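Local structure of farnesyltransferase, putative (Trypanosoma cruzi, 3WCA) at residues F60-R65 against R108-R113. The protein probably condenses two molecules of farnesyl diphosphate into squalene, a magnesium- and NAD(P)H-dependent step on the way to lanosterol. The protein carries 1 engineered substitution. Sequence-based numbering, arbitrary orientation.
Sequences FYLVLR and RELLER
Leu110 reaches from the short helix 105-112 onto the flank of helix 51-72, a helix-on-helix contact in the all-helical squalene/phytoene synthase fold. Leucine suits the place because its two methyls can serve two neighbours one helical turn apart. Leu110 CD1 meets Leu62 CD2 at 4.1 Å, methyl against methyl. Leu110 CD2 sits beyond the carbonyl oxygen, 3.8 Å from Leu62 O, in van der Waals contact, and also touches the stem of Arg65. Leu110 points at helix 51-72, and with CG anti to its backbone N (chi1 172°) its methyls span the distance between helices whose nearest CA atoms, Leu62 CA and Leu110 CA, are 8.0 Å apart. Both leucines are buried, and Ile34 of helix 26-38 also packs on Leu62.

Along one flank of helix 105-112 the contact gives way to charged side chains: exposed Arg113 NH1 forms a salt bridge with Glu109 OE2 at 3.4 Å, its hydrogen bond weak and bent (135°). Arg65 joins both characters. Its NH2 forms a salt bridge with Glu107, and NH1 a long, weak ion pair with magnesium-binding Asp68, whereas its aliphatic stem crosses Leu110 at about a right angle, Arg65 CG resting 3.9 Å from Leu110 CD2.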
loop_
_atom_site.group_PDB
_atom_site.type_symbol
_atom_site.label_atom_id
_atom_site.label_comp_id
_atom_site.label_asym_id
_atom_site.label_seq_id
_atom_site.Cartn_x
_atom_site.Cartn_y
_atom_site.Cartn_z
ATOM N N PHE A 60 1.455 3.392 -14.619
ATOM C CA PHE A 60 2.418 2.999 -13.603
ATOM C C PHE A 60 1.809 1.901 -12.732
ATOM O O PHE A 60 2.436 0.868 -12.465
ATOM C CB PHE A 60 2.755 4.218 -12.745
ATOM C CG PHE A 60 3.642 3.923 -11.573
ATOM C CD1 PHE A 60 4.724 3.048 -11.700
ATOM C CD2 PHE A 60 3.464 4.606 -10.366
ATOM C CE1 PHE A 60 5.628 2.867 -10.641
ATOM C CE2 PHE A 60 4.357 4.435 -9.306
ATOM C CZ PHE A 60 5.451 3.561 -9.446
ATOM N N TYR A 61 0.574 2.140 -12.298
ATOM C CA TYR A 61 -0.155 1.202 -11.463
ATOM C C TYR A 61 -0.421 -0.123 -12.162
ATOM O O TYR A 61 -0.325 -1.179 -11.545
ATOM C CB TYR A 61 -1.486 1.814 -11.021
ATOM C CG TYR A 61 -2.401 0.835 -10.324
ATOM C CD1 TYR A 61 -2.353 0.660 -8.941
ATOM C CD2 TYR A 61 -3.285 0.045 -11.060
ATOM C CE1 TYR A 61 -3.165 -0.284 -8.304
ATOM C CE2 TYR A 61 -4.095 -0.902 -10.440
ATOM C CZ TYR A 61 -4.031 -1.065 -9.065
ATOM O OH TYR A 61 -4.820 -2.030 -8.474
ATOM N N LEU A 62 -0.767 -0.085 -13.441
ATOM C CA LEU A 62 -1.056 -1.327 -14.144
ATOM C C LEU A 62 0.203 -2.166 -14.363
ATOM O O LEU A 62 0.161 -3.396 -14.302
ATOM C CB LEU A 62 -1.760 -1.033 -15.463
ATOM C CG LEU A 62 -3.191 -0.489 -15.304
ATOM C CD1 LEU A 62 -3.752 -0.072 -16.669
ATOM C CD2 LEU A 62 -4.075 -1.564 -14.676
ATOM N N VAL A 63 1.327 -1.505 -14.608
ATOM C CA VAL A 63 2.577 -2.224 -14.788
ATOM C C VAL A 63 2.866 -3.021 -13.508
ATOM O O VAL A 63 3.097 -4.229 -13.564
ATOM C CB VAL A 63 3.751 -1.251 -15.064
ATOM C CG1 VAL A 63 5.082 -1.969 -14.893
ATOM C CG2 VAL A 63 3.635 -0.690 -16.476
ATOM N N LEU A 64 2.823 -2.343 -12.361
ATOM C CA LEU A 64 3.093 -2.982 -11.076
ATOM C C LEU A 64 2.036 -4.028 -10.763
ATOM O O LEU A 64 2.317 -5.056 -10.133
ATOM C CB LEU A 64 3.134 -1.935 -9.952
ATOM C CG LEU A 64 4.157 -0.804 -10.106
ATOM C CD1 LEU A 64 4.228 -0.007 -8.807
ATOM C CD2 LEU A 64 5.538 -1.386 -10.444
ATOM N N ARG A 65 0.816 -3.761 -11.209
ATOM C CA ARG A 65 -0.284 -4.675 -10.979
ATOM C C ARG A 65 -0.026 -5.965 -11.745
ATOM O O ARG A 65 -0.395 -7.053 -11.299
ATOM C CB ARG A 65 -1.586 -4.044 -11.447
ATOM C CG ARG A 65 -2.782 -4.906 -11.182
ATOM C CD ARG A 65 -2.908 -5.222 -9.703
ATOM N NE ARG A 65 -4.015 -6.140 -9.484
ATOM C CZ ARG A 65 -4.542 -6.408 -8.298
ATOM N NH1 ARG A 65 -4.058 -5.824 -7.206
ATOM N NH2 ARG A 65 -5.562 -7.253 -8.213
ATOM N N ARG A 108 -5.863 -11.565 -15.255
ATOM C CA ARG A 108 -5.476 -12.461 -16.334
ATOM C C ARG A 108 -5.574 -11.677 -17.645
ATOM O O ARG A 108 -4.661 -11.699 -18.475
ATOM C CB ARG A 108 -6.431 -13.659 -16.338
ATOM C CG ARG A 108 -6.004 -14.872 -17.143
ATOM C CD ARG A 108 -7.100 -15.933 -17.079
ATOM N NE ARG A 108 -6.819 -17.110 -17.898
ATOM C CZ ARG A 108 -5.882 -18.014 -17.622
ATOM N NH1 ARG A 108 -5.124 -17.883 -16.541
ATOM N NH2 ARG A 108 -5.705 -19.054 -18.428
ATOM N N GLU A 109 -6.683 -10.966 -17.808
ATOM C CA GLU A 109 -6.927 -10.163 -19.003
ATOM C C GLU A 109 -5.889 -9.048 -19.157
ATOM O O GLU A 109 -5.498 -8.707 -20.273
ATOM C CB GLU A 109 -8.325 -9.555 -18.929
ATOM C CG GLU A 109 -8.823 -8.929 -20.220
ATOM C CD GLU A 109 -10.151 -8.216 -20.021
ATOM O OE1 GLU A 109 -10.952 -8.686 -19.187
ATOM O OE2 GLU A 109 -10.397 -7.194 -20.696
ATOM N N LEU A 110 -5.456 -8.480 -18.034
ATOM C CA LEU A 110 -4.464 -7.406 -18.056
ATOM C C LEU A 110 -3.191 -7.890 -18.744
ATOM O O LEU A 110 -2.616 -7.198 -19.587
ATOM C CB LEU A 110 -4.136 -6.955 -16.631
ATOM C CG LEU A 110 -2.979 -5.966 -16.448
ATOM C CD1 LEU A 110 -3.237 -4.687 -17.217
ATOM C CD2 LEU A 110 -2.814 -5.666 -14.961
ATOM N N LEU A 111 -2.758 -9.090 -18.387
ATOM C CA LEU A 111 -1.558 -9.641 -18.981
ATOM C C LEU A 111 -1.749 -10.091 -20.430
ATOM O O LEU A 111 -0.880 -9.850 -21.258
ATOM C CB LEU A 111 -1.040 -10.794 -18.120
ATOM C CG LEU A 111 -0.494 -10.327 -16.768
ATOM C CD1 LEU A 111 -0.260 -11.524 -15.866
ATOM C CD2 LEU A 111 0.799 -9.552 -16.978
ATOM N N GLU A 112 -2.881 -10.723 -20.740
ATOM C CA GLU A 112 -3.136 -11.193 -22.105
ATOM C C GLU A 112 -3.255 -10.048 -23.100
ATOM O O GLU A 112 -2.785 -10.149 -24.234
ATOM C CB GLU A 112 -4.404 -12.046 -22.155
ATOM C CG GLU A 112 -4.352 -13.260 -21.248
ATOM C CD GLU A 112 -5.631 -14.067 -21.269
ATOM O OE1 GLU A 112 -6.718 -13.459 -21.219
ATOM O OE2 GLU A 112 -5.549 -15.311 -21.321
ATOM N N ARG A 113 -3.885 -8.958 -22.680
ATOM C CA ARG A 113 -4.041 -7.796 -23.543
ATOM C C ARG A 113 -3.116 -6.695 -23.045
ATOM O O ARG A 113 -3.432 -5.510 -23.140
ATOM C CB ARG A 113 -5.493 -7.314 -23.526
ATOM C CG ARG A 113 -6.477 -8.324 -24.096
ATOM C CD ARG A 113 -7.908 -7.806 -24.033
ATOM N NE ARG A 113 -8.152 -6.677 -24.930
ATOM C CZ ARG A 113 -9.235 -5.906 -24.873
ATOM N NH1 ARG A 113 -10.168 -6.144 -23.961
ATOM N NH2 ARG A 113 -9.389 -4.902 -25.727
#